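Local coordinates for protein aspartate aminotransferase (Giardia lamblia, PDB 3MEB) that probably catalyses the reversible, pyridoxal-phosphate-dependent transfer of an amino group from L-aspartate to 2-oxoglutarate, giving oxaloacetate and L-glutamate, as a homodimer, at residues T129-H140 / W155-F166. Sequence-based numbering, arbitrary orientation.
Sequences TGSLHIGFEFLH and WPNHYGIYDKVF. With SO4 (sulfate ion), chain E; SO4 (sulfate ion), chain C.
F136, I161 and V165 interlock as knobs into holes where the helices 129-140 and 157-166 pack at 40°. F136 sets its ring into the hole formed by I161, Y162, V165 and F166: CD2 lies 3.6 Å from I161 CG2, and the ring edge faces the Y162 backbone. I161 in turn fits among T129, L132, H133 and F136; its side chain meets that of L132 at about a right angle, with I161 CD1 3.7 Å from L132 CD1. V165 fills the hole between H133, F136, E137 and H140; CG1, anti to its own N (chi1 173°), presses on E137 CA at 3.4 Å, while CG2 approaches the H133 ring obliquely. At the C-terminal end, H140 and F166 run past one another antiparallel, H140 CB resting over one face of the F166 ring and Y162 CE2 over the other; the H140 and F166 ring planes are inclined at 51°.

Both helices belong to the large, cofactor-binding domain of the fold-type I aminotransferases; the N-terminal part of 129-140 and W155, just ahead of helix 157-166, reach the pyridoxal phosphate pocket. There T129 OG1 meets the edge of the W155 indole, 3.4 Å from CH2, and T129 N donates to O4 of the chain E sulfate, probably from the crystallisation liquor, at 3.0 Å; S127, S274, S276, R285 and, from the second subunit, Y90 also bind this ion. Behind W155, L132 CD1 touches the H158 ring edge-on, and H158 NE2 is hydrogen-bonded to the pocket residue D241.

No direct hydrogen bond joins the helices, but one water bridges H133 ND1 and I161 O and another links H140 NE2 with F166 O. H133 NE2 is hydrogen-bonded to K164 of the second subunit, and E137 OE1 forms a salt bridge with that lysine besides its hydrogen bond to Q317.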
ATOM      1  N   THR A 129      -6.808  -3.349  -5.947  1.00  2.39           N
ATOM      2  CA  THR A 129      -5.903  -2.591  -6.801  1.00  2.00           C
ATOM      3  C   THR A 129      -4.479  -3.055  -6.607  1.00  2.00           C
ATOM      4  O   THR A 129      -3.747  -3.238  -7.597  1.00  2.00           O
ATOM      5  CB  THR A 129      -6.046  -1.044  -6.611  1.00  2.01           C
ATOM      6  OG1 THR A 129      -7.407  -0.647  -6.880  1.00  2.57           O
ATOM      7  CG2 THR A 129      -5.104  -0.285  -7.566  1.00  2.00           C
ATOM      8  N   GLY A 130      -4.066  -3.179  -5.342  1.00  2.00           N
ATOM      9  CA  GLY A 130      -2.694  -3.558  -5.009  1.00  2.00           C
ATOM     10  C   GLY A 130      -2.429  -5.003  -5.400  1.00  2.00           C
ATOM     11  O   GLY A 130      -1.304  -5.369  -5.744  1.00  2.00           O
ATOM     12  N   SER A 131      -3.483  -5.816  -5.358  1.00  2.00           N
ATOM     13  CA  SER A 131      -3.382  -7.221  -5.804  1.00  2.00           C
ATOM     14  C   SER A 131      -3.183  -7.266  -7.329  1.00  2.00           C
ATOM     15  O   SER A 131      -2.310  -7.987  -7.807  1.00  2.41           O
ATOM     16  CB  SER A 131      -4.586  -8.018  -5.326  1.00  2.00           C
ATOM     17  OG  SER A 131      -4.660  -8.059  -3.912  1.00  2.00           O
ATOM     18  N   LEU A 132      -3.910  -6.426  -8.078  1.00  2.00           N
ATOM     19  CA  LEU A 132      -3.748  -6.342  -9.542  1.00  2.00           C
ATOM     20  C   LEU A 132      -2.389  -5.836  -9.917  1.00  2.00           C
ATOM     21  O   LEU A 132      -1.772  -6.368 -10.819  1.00  2.44           O
ATOM     22  CB  LEU A 132      -4.796  -5.405 -10.172  1.00  2.00           C
ATOM     23  CG  LEU A 132      -6.273  -5.837 -10.071  1.00  2.23           C
ATOM     24  CD1 LEU A 132      -7.206  -4.630 -10.157  1.00  2.00           C
ATOM     25  CD2 LEU A 132      -6.628  -6.957 -11.145  1.00  2.47           C
ATOM     26  N   HIS A 133      -1.966  -4.741  -9.298  1.00  2.00           N
ATOM     27  CA  HIS A 133      -0.626  -4.244  -9.525  1.00  2.00           C
ATOM     28  C   HIS A 133       0.438  -5.355  -9.417  1.00  2.00           C
ATOM     29  O   HIS A 133       1.196  -5.580 -10.363  1.00  2.00           O
ATOM     30  CB  HIS A 133      -0.272  -3.054  -8.619  1.00  2.00           C
ATOM     31  CG  HIS A 133       1.160  -2.648  -8.716  1.00  2.00           C
ATOM     32  ND1 HIS A 133       1.695  -2.058  -9.845  1.00  2.00           N
ATOM     33  CD2 HIS A 133       2.181  -2.773  -7.835  1.00  2.00           C
ATOM     34  CE1 HIS A 133       2.986  -1.849  -9.657  1.00  2.00           C
ATOM     35  NE2 HIS A 133       3.309  -2.282  -8.450  1.00  2.00           N
ATOM     36  N   ILE A 134       0.482  -6.005  -8.265  1.00  2.00           N
ATOM     37  CA  ILE A 134       1.523  -7.002  -7.975  1.00  2.00           C
ATOM     38  C   ILE A 134       1.380  -8.231  -8.879  1.00  2.00           C
ATOM     39  O   ILE A 134       2.390  -8.777  -9.353  1.00  2.00           O
ATOM     40  CB  ILE A 134       1.537  -7.420  -6.478  1.00  2.00           C
ATOM     41  CG1 ILE A 134       1.981  -6.236  -5.613  1.00  2.00           C
ATOM     42  CG2 ILE A 134       2.492  -8.625  -6.245  1.00  2.00           C
ATOM     43  CD1 ILE A 134       3.451  -5.799  -5.838  1.00  2.00           C
ATOM     44  N   GLY A 135       0.135  -8.607  -9.166  1.00  2.00           N
ATOM     45  CA  GLY A 135      -0.133  -9.750 -10.023  1.00  2.00           C
ATOM     46  C   GLY A 135       0.197  -9.461 -11.494  1.00  2.00           C
ATOM     47  O   GLY A 135       0.840 -10.281 -12.174  1.00  2.00           O
ATOM     48  N   PHE A 136      -0.147  -8.264 -11.966  1.00  2.00           N
ATOM     49  CA  PHE A 136       0.268  -7.821 -13.323  1.00  2.00           C
ATOM     50  C   PHE A 136       1.801  -7.826 -13.476  1.00  2.00           C
ATOM     51  O   PHE A 136       2.366  -8.337 -14.481  1.00  2.45           O
ATOM     52  CB  PHE A 136      -0.271  -6.419 -13.619  1.00  2.00           C
ATOM     53  CG  PHE A 136      -1.738  -6.356 -13.947  1.00  2.18           C
ATOM     54  CD1 PHE A 136      -2.613  -7.394 -13.638  1.00  5.94           C
ATOM     55  CD2 PHE A 136      -2.266  -5.207 -14.532  1.00  3.19           C
ATOM     56  CE1 PHE A 136      -3.976  -7.279 -13.915  1.00  4.84           C
ATOM     57  CE2 PHE A 136      -3.618  -5.101 -14.796  1.00  3.39           C
ATOM     58  CZ  PHE A 136      -4.465  -6.129 -14.489  1.00  3.47           C
ATOM     59  N   GLU A 137       2.484  -7.228 -12.506  1.00  2.00           N
ATOM     60  CA  GLU A 137       3.929  -7.181 -12.511  1.00  2.00           C
ATOM     61  C   GLU A 137       4.523  -8.584 -12.369  1.00  2.00           C
ATOM     62  O   GLU A 137       5.516  -8.914 -13.026  1.00  2.00           O
ATOM     63  CB  GLU A 137       4.459  -6.281 -11.387  1.00  2.13           C
ATOM     64  CG  GLU A 137       5.968  -6.269 -11.251  1.00  2.00           C
ATOM     65  CD  GLU A 137       6.433  -5.458 -10.059  1.00  2.00           C
ATOM     66  OE1 GLU A 137       5.881  -5.613  -8.923  1.00  2.00           O
ATOM     67  OE2 GLU A 137       7.393  -4.688 -10.244  1.00  2.90           O
ATOM     68  N   PHE A 138       3.902  -9.416 -11.553  1.00  2.05           N
ATOM     69  CA  PHE A 138       4.359 -10.814 -11.386  1.00  2.00           C
ATOM     70  C   PHE A 138       4.442 -11.518 -12.749  1.00  2.00           C
ATOM     71  O   PHE A 138       5.425 -12.154 -13.085  1.00  2.00           O
ATOM     72  CB  PHE A 138       3.404 -11.540 -10.439  1.00  2.00           C
ATOM     73  CG  PHE A 138       3.726 -13.008 -10.218  1.00  2.05           C
ATOM     74  CD1 PHE A 138       4.558 -13.394  -9.179  1.00  2.00           C
ATOM     75  CD2 PHE A 138       3.133 -13.985 -10.992  1.00  2.00           C
ATOM     76  CE1 PHE A 138       4.840 -14.762  -8.937  1.00  3.47           C
ATOM     77  CE2 PHE A 138       3.418 -15.357 -10.770  1.00  2.00           C
ATOM     78  CZ  PHE A 138       4.275 -15.741  -9.739  1.00  2.00           C
ATOM     79  N   LEU A 139       3.387 -11.395 -13.535  1.00  2.31           N
ATOM     80  CA  LEU A 139       3.341 -12.051 -14.832  1.00  2.00           C
ATOM     81  C   LEU A 139       4.217 -11.357 -15.856  1.00  2.00           C
ATOM     82  O   LEU A 139       4.849 -12.039 -16.691  1.00  2.16           O
ATOM     83  CB  LEU A 139       1.885 -12.146 -15.330  1.00  2.47           C
ATOM     84  CG  LEU A 139       0.938 -13.035 -14.506  1.00  3.06           C
ATOM     85  CD1 LEU A 139      -0.489 -12.937 -14.998  1.00  2.88           C
ATOM     86  CD2 LEU A 139       1.447 -14.496 -14.489  1.00  3.02           C
ATOM     87  N   HIS A 140       4.280 -10.026 -15.829  1.00  2.00           N
ATOM     88  CA  HIS A 140       5.103  -9.321 -16.803  1.00  2.44           C
ATOM     89  C   HIS A 140       6.593  -9.622 -16.612  1.00  2.00           C
ATOM     90  O   HIS A 140       7.376  -9.678 -17.578  1.00  2.00           O
ATOM     91  CB  HIS A 140       4.839  -7.803 -16.743  1.00  2.65           C
ATOM     92  CG  HIS A 140       5.551  -7.043 -17.813  1.00  6.49           C
ATOM     93  ND1 HIS A 140       5.379  -7.318 -19.150  1.00  9.96           N
ATOM     94  CD2 HIS A 140       6.453  -6.035 -17.742  1.00 11.26           C
ATOM     95  CE1 HIS A 140       6.115  -6.481 -19.862  1.00 11.50           C
ATOM     96  NE2 HIS A 140       6.790  -5.706 -19.029  1.00 11.03           N
ATOM     97  N   TRP A 155     -13.155  -2.260 -15.940  1.00  5.22           N
ATOM     98  CA  TRP A 155     -12.967  -1.196 -14.967  1.00  5.85           C
ATOM     99  C   TRP A 155     -11.863  -0.250 -15.450  1.00  6.15           C
ATOM    100  O   TRP A 155     -10.731  -0.722 -15.695  1.00  5.15           O
ATOM    101  CB  TRP A 155     -12.515  -1.832 -13.670  1.00  6.85           C
ATOM    102  CG  TRP A 155     -12.513  -0.957 -12.453  1.00  6.94           C
ATOM    103  CD1 TRP A 155     -13.539  -0.164 -11.976  1.00  8.12           C
ATOM    104  CD2 TRP A 155     -11.460  -0.889 -11.481  1.00  6.86           C
ATOM    105  NE1 TRP A 155     -13.169   0.401 -10.766  1.00  7.05           N
ATOM    106  CE2 TRP A 155     -11.894  -0.019 -10.452  1.00  8.66           C
ATOM    107  CE3 TRP A 155     -10.199  -1.494 -11.377  1.00  5.18           C
ATOM    108  CZ2 TRP A 155     -11.091   0.280  -9.340  1.00  8.68           C
ATOM    109  CZ3 TRP A 155      -9.393  -1.192 -10.255  1.00  7.46           C
ATOM    110  CH2 TRP A 155      -9.844  -0.311  -9.270  1.00  8.96           C
ATOM    111  N   PRO A 156     -12.174   1.076 -15.576  1.00  6.11           N
ATOM    112  CA  PRO A 156     -11.215   2.006 -16.146  1.00  5.53           C
ATOM    113  C   PRO A 156      -9.831   1.923 -15.541  1.00  4.74           C
ATOM    114  O   PRO A 156      -8.831   1.998 -16.269  1.00  4.56           O
ATOM    115  CB  PRO A 156     -11.854   3.379 -15.874  1.00  6.31           C
ATOM    116  CG  PRO A 156     -13.289   3.124 -15.980  1.00  6.90           C
ATOM    117  CD  PRO A 156     -13.499   1.715 -15.406  1.00  6.62           C
ATOM    118  N   ASN A 157      -9.750   1.716 -14.229  1.00  4.23           N
ATOM    119  CA  ASN A 157      -8.439   1.720 -13.600  1.00  3.85           C
ATOM    120  C   ASN A 157      -7.555   0.561 -14.028  1.00  3.34           C
ATOM    121  O   ASN A 157      -6.306   0.642 -13.853  1.00  2.51           O
ATOM    122  CB  ASN A 157      -8.532   1.753 -12.073  1.00  4.02           C
ATOM    123  CG  ASN A 157      -7.218   2.187 -11.425  1.00  5.96           C
ATOM    124  OD1 ASN A 157      -6.456   3.000 -12.023  1.00  3.74           O
ATOM    125  ND2 ASN A 157      -6.960   1.697 -10.187  1.00  4.45           N
ATOM    126  N   HIS A 158      -8.165  -0.505 -14.566  1.00  2.00           N
ATOM    127  CA  HIS A 158      -7.392  -1.589 -15.120  1.00  2.78           C
ATOM    128  C   HIS A 158      -6.392  -1.069 -16.174  1.00  2.00           C
ATOM    129  O   HIS A 158      -5.253  -1.562 -16.234  1.00  2.00           O
ATOM    130  CB  HIS A 158      -8.247  -2.686 -15.799  1.00  2.00           C
ATOM    131  CG  HIS A 158      -8.959  -3.617 -14.871  1.00  6.09           C
ATOM    132  ND1 HIS A 158     -10.106  -4.290 -15.254  1.00  4.04           N
ATOM    133  CD2 HIS A 158      -8.685  -4.028 -13.610  1.00  7.63           C
ATOM    134  CE1 HIS A 158     -10.520  -5.043 -14.254  1.00  8.29           C
ATOM    135  NE2 HIS A 158      -9.662  -4.932 -13.256  1.00  5.04           N
ATOM    136  N   TYR A 159      -6.808  -0.112 -16.998  1.00  2.00           N
ATOM    137  CA  TYR A 159      -5.927   0.401 -18.057  1.00  2.36           C
ATOM    138  C   TYR A 159      -4.725   1.081 -17.433  1.00  2.59           C
ATOM    139  O   TYR A 159      -3.634   0.994 -17.954  1.00  2.45           O
ATOM    140  CB  TYR A 159      -6.633   1.406 -18.985  1.00  3.11           C
ATOM    141  CG  TYR A 159      -7.831   0.805 -19.687  1.00  4.52           C
ATOM    142  CD1 TYR A 159      -7.729  -0.396 -20.376  1.00  7.52           C
ATOM    143  CD2 TYR A 159      -9.073   1.435 -19.653  1.00  6.29           C
ATOM    144  CE1 TYR A 159      -8.847  -0.963 -20.996  1.00  7.74           C
ATOM    145  CE2 TYR A 159     -10.179   0.875 -20.270  1.00  6.40           C
ATOM    146  CZ  TYR A 159     -10.063  -0.312 -20.934  1.00  6.79           C
ATOM    147  OH  TYR A 159     -11.182  -0.817 -21.546  1.00  5.83           O
ATOM    148  N   GLY A 160      -4.941   1.779 -16.328  1.00  2.25           N
ATOM    149  CA  GLY A 160      -3.843   2.507 -15.675  1.00  3.06           C
ATOM    150  C   GLY A 160      -2.903   1.601 -14.900  1.00  2.59           C
ATOM    151  O   GLY A 160      -1.706   1.810 -14.882  1.00  2.96           O
ATOM    152  N   ILE A 161      -3.473   0.620 -14.208  1.00  3.11           N
ATOM    153  CA  ILE A 161      -2.702  -0.375 -13.496  1.00  2.64           C
ATOM    154  C   ILE A 161      -1.824  -1.047 -14.527  1.00  2.48           C
ATOM    155  O   ILE A 161      -0.615  -1.197 -14.329  1.00  2.00           O
ATOM    156  CB  ILE A 161      -3.592  -1.403 -12.794  1.00  2.00           C
ATOM    157  CG1 ILE A 161      -4.463  -0.717 -11.729  1.00  2.86           C
ATOM    158  CG2 ILE A 161      -2.713  -2.489 -12.154  1.00  2.99           C
ATOM    159  CD1 ILE A 161      -5.739  -1.451 -11.353  1.00  2.00           C
ATOM    160  N   TYR A 162      -2.443  -1.420 -15.650  1.00  2.26           N
ATOM    161  CA  TYR A 162      -1.704  -2.008 -16.760  1.00  2.30           C
ATOM    162  C   TYR A 162      -0.610  -1.078 -17.284  1.00  2.62           C
ATOM    163  O   TYR A 162       0.533  -1.519 -17.502  1.00  2.25           O
ATOM    164  CB  TYR A 162      -2.649  -2.421 -17.895  1.00  2.82           C
ATOM    165  CG  TYR A 162      -1.939  -3.136 -19.002  1.00  3.07           C
ATOM    166  CD1 TYR A 162      -1.298  -2.415 -19.996  1.00  3.28           C
ATOM    167  CD2 TYR A 162      -1.892  -4.538 -19.064  1.00  2.33           C
ATOM    168  CE1 TYR A 162      -0.610  -3.050 -21.029  1.00  2.95           C
ATOM    169  CE2 TYR A 162      -1.216  -5.180 -20.106  1.00  2.00           C
ATOM    170  CZ  TYR A 162      -0.573  -4.424 -21.083  1.00  2.00           C
ATOM    171  OH  TYR A 162       0.112  -4.986 -22.157  1.00  2.31           O
ATOM    172  N   ASP A 163      -0.934   0.204 -17.492  1.00  2.00           N
ATOM    173  CA  ASP A 163       0.059   1.092 -18.075  1.00  2.73           C
ATOM    174  C   ASP A 163       1.287   1.218 -17.192  1.00  2.10           C
ATOM    175  O   ASP A 163       2.421   1.231 -17.669  1.00  3.14           O
ATOM    176  CB  ASP A 163      -0.510   2.470 -18.314  1.00  2.57           C
ATOM    177  CG  ASP A 163       0.491   3.401 -18.948  1.00  5.59           C
ATOM    178  OD1 ASP A 163       1.156   3.023 -19.949  1.00  5.07           O
ATOM    179  OD2 ASP A 163       0.582   4.536 -18.454  1.00  6.41           O
ATOM    180  N   LYS A 164       1.095   1.310 -15.884  1.00  2.00           N
ATOM    181  CA  LYS A 164       2.281   1.502 -15.049  1.00  2.00           C
ATOM    182  C   LYS A 164       3.207   0.256 -15.069  1.00  2.34           C
ATOM    183  O   LYS A 164       4.435   0.429 -14.967  1.00  2.71           O
ATOM    184  CB  LYS A 164       1.880   1.903 -13.611  1.00  2.00           C
ATOM    185  CG  LYS A 164       3.054   1.851 -12.590  1.00  3.59           C
ATOM    186  CD  LYS A 164       2.724   2.549 -11.261  1.00  3.68           C
ATOM    187  CE  LYS A 164       3.847   2.321 -10.233  1.00  2.47           C
ATOM    188  NZ  LYS A 164       3.707   3.157  -9.010  1.00  2.00           N
ATOM    189  N   VAL A 165       2.652  -0.969 -15.213  1.00  2.11           N
ATOM    190  CA  VAL A 165       3.482  -2.188 -15.223  1.00  2.15           C
ATOM    191  C   VAL A 165       4.081  -2.457 -16.620  1.00  4.04           C
ATOM    192  O   VAL A 165       5.262  -2.743 -16.748  1.00  2.96           O
ATOM    193  CB  VAL A 165       2.727  -3.428 -14.690  1.00  2.93           C
ATOM    194  CG1 VAL A 165       3.551  -4.754 -14.857  1.00  2.00           C
ATOM    195  CG2 VAL A 165       2.348  -3.211 -13.180  1.00  2.05           C
ATOM    196  N   PHE A 166       3.268  -2.343 -17.658  1.00  4.81           N
ATOM    197  CA  PHE A 166       3.644  -2.883 -18.976  1.00  5.41           C
ATOM    198  C   PHE A 166       4.115  -1.777 -19.894  1.00  6.17           C
ATOM    199  O   PHE A 166       4.910  -2.039 -20.782  1.00  5.64           O
ATOM    200  CB  PHE A 166       2.463  -3.555 -19.651  1.00  5.62           C
ATOM    201  CG  PHE A 166       2.070  -4.889 -19.070  1.00  6.75           C
ATOM    202  CD1 PHE A 166       2.490  -6.072 -19.666  1.00  8.26           C
ATOM    203  CD2 PHE A 166       1.267  -4.957 -17.953  1.00  6.80           C
ATOM    204  CE1 PHE A 166       2.124  -7.306 -19.149  1.00  7.88           C
ATOM    205  CE2 PHE A 166       0.875  -6.172 -17.431  1.00  6.50           C
ATOM    206  CZ  PHE A 166       1.304  -7.359 -18.020  1.00  6.21           C
TER
HETATM  207  S   SO4 E 500     -10.081  -1.814  -4.222  0.75 12.73           S
HETATM  208  O1  SO4 E 500     -10.285  -3.240  -4.328  0.75 12.76           O
HETATM  209  O2  SO4 E 500     -10.952  -1.196  -5.194  0.75 14.33           O
HETATM  210  O3  SO4 E 500     -10.489  -1.329  -2.905  0.75 11.53           O
HETATM  211  O4  SO4 E 500      -8.714  -1.469  -4.558  0.75  8.92           O
HETATM  212  S   SO4 C 501     -15.709   1.465  -8.284  1.00 16.77           S
HETATM  213  O1  SO4 C 501     -15.745   0.917  -9.659  1.00 18.97           O
HETATM  214  O2  SO4 C 501     -16.597   2.606  -8.117  1.00 15.32           O
HETATM  215  O3  SO4 C 501     -16.047   0.398  -7.372  1.00 22.22           O
HETATM  216  O4  SO4 C 501     -14.339   1.865  -8.053  1.00 23.68           O
HETATM  217  O   HOH W   1       0.331  -0.837 -12.005  1.00  2.00           O
HETATM  218  O   HOH W   2       7.192  -3.165 -20.718  1.00 25.91           O